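Local coordinates for protein cystalysin (PDB 1C7N) that belongs to the class I and II aminotransferase family of PLP-dependent enzymes and binds pyridoxal-5'-phosphate, at residues 325-330 / 369-374. Numbering follows the deposited sequence.
Sequences TYLQWI and RINLAA
Two neighbouring strands of the small three-stranded antiparallel sheet, 327-331 at its edge and 367-371 in its middle, meet here in this PLP-dependent aminotransferase-family fold, with the L327 side chain about 5 Å from the bound PLP. Q328 and I370 form the hydrogen-bonded pair, Q328 N giving to I370 O at 3.0 Å and I370 N to Q328 O at 2.9 Å. L327 with N371 and W329 with R369 are the flanking non-hydrogen-bonded pairs. Just past the end of strand 367-371, L372 N still donates to Y326 O (2.8 Å).

On the face of L327 and W329, the R369 chain runs extended from the backbone and then bends at chi3 (79°), which turns one guanidinium face to the L327 methyls. L327 CD1 sits over that face, toward its rim, 3.5 Å from R369 NH1. The charged end is held from beyond the strands: NH1 bonds to N175 of the PLP pocket, NH2 to S37 O and, as a salt bridge, to D355. W329 turns a ring edge to R369 CB.

On the opposite face, Q328 and L372 pack against helix 289-313. I370 CG2 touches Q328 CB at 3.5 Å and also meets I330 CD1. The L372 methyls lie against Q328 OE1, a buried oxygen with no polar partner in the model; Q328 NE2 is satisfied by P320 O and Q303 O.

Where the strands give way to loops, Y326 has CG wedged between its backbone N and carbonyl carbon (chi1 54°), which brings the ring to N371 and A373. Y326 CE2 lies 3.3 Å from N371 OD1, ring and amide planes 23° apart. N371 OD1 closes an Asx turn with A373 N, and A373 CB makes a CH-pi contact over the Y326 ring, 3.7 Å from its centroid.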
# COMPACT_ATOMS: atom_id res chain seq x y z
N THR A 325 -10.20 17.49 15.25
CA THR A 325 -10.71 16.20 14.77
C THR A 325 -12.22 16.36 14.66
O THR A 325 -12.78 17.36 15.13
CB THR A 325 -10.45 15.01 15.75
OG1 THR A 325 -11.41 15.05 16.81
CG2 THR A 325 -9.03 15.04 16.32
N TYR A 326 -12.90 15.40 14.03
CA TYR A 326 -14.35 15.43 13.95
C TYR A 326 -14.93 14.33 14.83
O TYR A 326 -16.05 13.87 14.64
CB TYR A 326 -14.85 15.27 12.50
CG TYR A 326 -14.36 14.06 11.72
CD1 TYR A 326 -13.51 14.22 10.63
CD2 TYR A 326 -14.79 12.76 12.04
CE1 TYR A 326 -13.09 13.13 9.87
CE2 TYR A 326 -14.38 11.66 11.28
CZ TYR A 326 -13.52 11.85 10.19
OH TYR A 326 -13.09 10.79 9.44
N LEU A 327 -14.14 13.92 15.83
CA LEU A 327 -14.52 12.87 16.77
C LEU A 327 -14.76 13.45 18.17
O LEU A 327 -13.83 13.88 18.85
CB LEU A 327 -13.40 11.82 16.81
CG LEU A 327 -13.00 11.27 15.43
CD1 LEU A 327 -11.69 10.50 15.51
CD2 LEU A 327 -14.11 10.37 14.91
N GLN A 328 -16.02 13.45 18.60
CA GLN A 328 -16.41 14.01 19.90
C GLN A 328 -16.42 12.98 21.02
O GLN A 328 -16.84 11.84 20.83
CB GLN A 328 -17.78 14.70 19.75
CG GLN A 328 -18.25 15.51 20.95
CD GLN A 328 -19.42 16.41 20.59
OE1 GLN A 328 -20.15 16.14 19.64
NE2 GLN A 328 -19.62 17.48 21.36
N TRP A 329 -15.97 13.40 22.20
CA TRP A 329 -15.85 12.53 23.37
C TRP A 329 -17.02 12.76 24.32
O TRP A 329 -17.09 13.80 24.97
CB TRP A 329 -14.52 12.85 24.07
CG TRP A 329 -13.94 11.79 24.99
CD1 TRP A 329 -13.47 11.99 26.26
CD2 TRP A 329 -13.64 10.42 24.67
NE1 TRP A 329 -12.89 10.85 26.74
CE2 TRP A 329 -12.98 9.86 25.79
CE3 TRP A 329 -13.87 9.61 23.55
CZ2 TRP A 329 -12.53 8.53 25.82
CZ3 TRP A 329 -13.42 8.29 23.58
CH2 TRP A 329 -12.76 7.77 24.71
N ILE A 330 -17.93 11.79 24.39
CA ILE A 330 -19.11 11.90 25.24
C ILE A 330 -18.97 11.11 26.53
O ILE A 330 -18.71 9.91 26.52
CB ILE A 330 -20.36 11.40 24.50
CG1 ILE A 330 -20.47 12.10 23.14
CG2 ILE A 330 -21.61 11.72 25.32
CD1 ILE A 330 -21.53 11.53 22.24
N ARG A 369 -17.08 7.66 21.76
CA ARG A 369 -16.55 8.55 20.73
C ARG A 369 -17.53 8.54 19.56
O ARG A 369 -17.79 7.49 18.97
CB ARG A 369 -15.18 8.07 20.24
CG ARG A 369 -14.43 9.09 19.40
CD ARG A 369 -13.24 8.47 18.68
NE ARG A 369 -13.65 7.74 17.49
CZ ARG A 369 -12.80 7.19 16.61
NH1 ARG A 369 -11.49 7.29 16.79
NH2 ARG A 369 -13.28 6.56 15.55
N ILE A 370 -18.06 9.72 19.22
CA ILE A 370 -19.01 9.83 18.12
C ILE A 370 -18.38 10.48 16.89
O ILE A 370 -17.69 11.50 17.01
CB ILE A 370 -20.27 10.64 18.56
CG1 ILE A 370 -21.36 10.52 17.49
CG2 ILE A 370 -19.90 12.10 18.80
CD1 ILE A 370 -22.61 11.31 17.79
N ASN A 371 -18.60 9.88 15.72
CA ASN A 371 -18.06 10.42 14.47
C ASN A 371 -19.01 11.51 13.96
O ASN A 371 -20.11 11.21 13.48
CB ASN A 371 -17.94 9.30 13.43
CG ASN A 371 -17.37 9.78 12.12
OD1 ASN A 371 -17.52 10.94 11.75
ND2 ASN A 371 -16.71 8.88 11.39
N LEU A 372 -18.60 12.77 14.08
CA LEU A 372 -19.42 13.91 13.66
C LEU A 372 -19.46 14.16 12.16
O LEU A 372 -20.21 15.02 11.70
CB LEU A 372 -18.95 15.19 14.36
CG LEU A 372 -18.98 15.20 15.89
CD1 LEU A 372 -18.47 16.54 16.38
CD2 LEU A 372 -20.39 14.94 16.40
N ALA A 373 -18.65 13.44 11.39
CA ALA A 373 -18.60 13.64 9.94
C ALA A 373 -19.76 12.99 9.20
O ALA A 373 -19.58 12.03 8.45
CB ALA A 373 -17.28 13.12 9.40
N ALA A 374 -20.95 13.54 9.40
CA ALA A 374 -22.16 13.05 8.76
C ALA A 374 -23.13 14.23 8.65
O ALA A 374 -22.91 15.27 9.26
CB ALA A 374 -22.78 11.93 9.59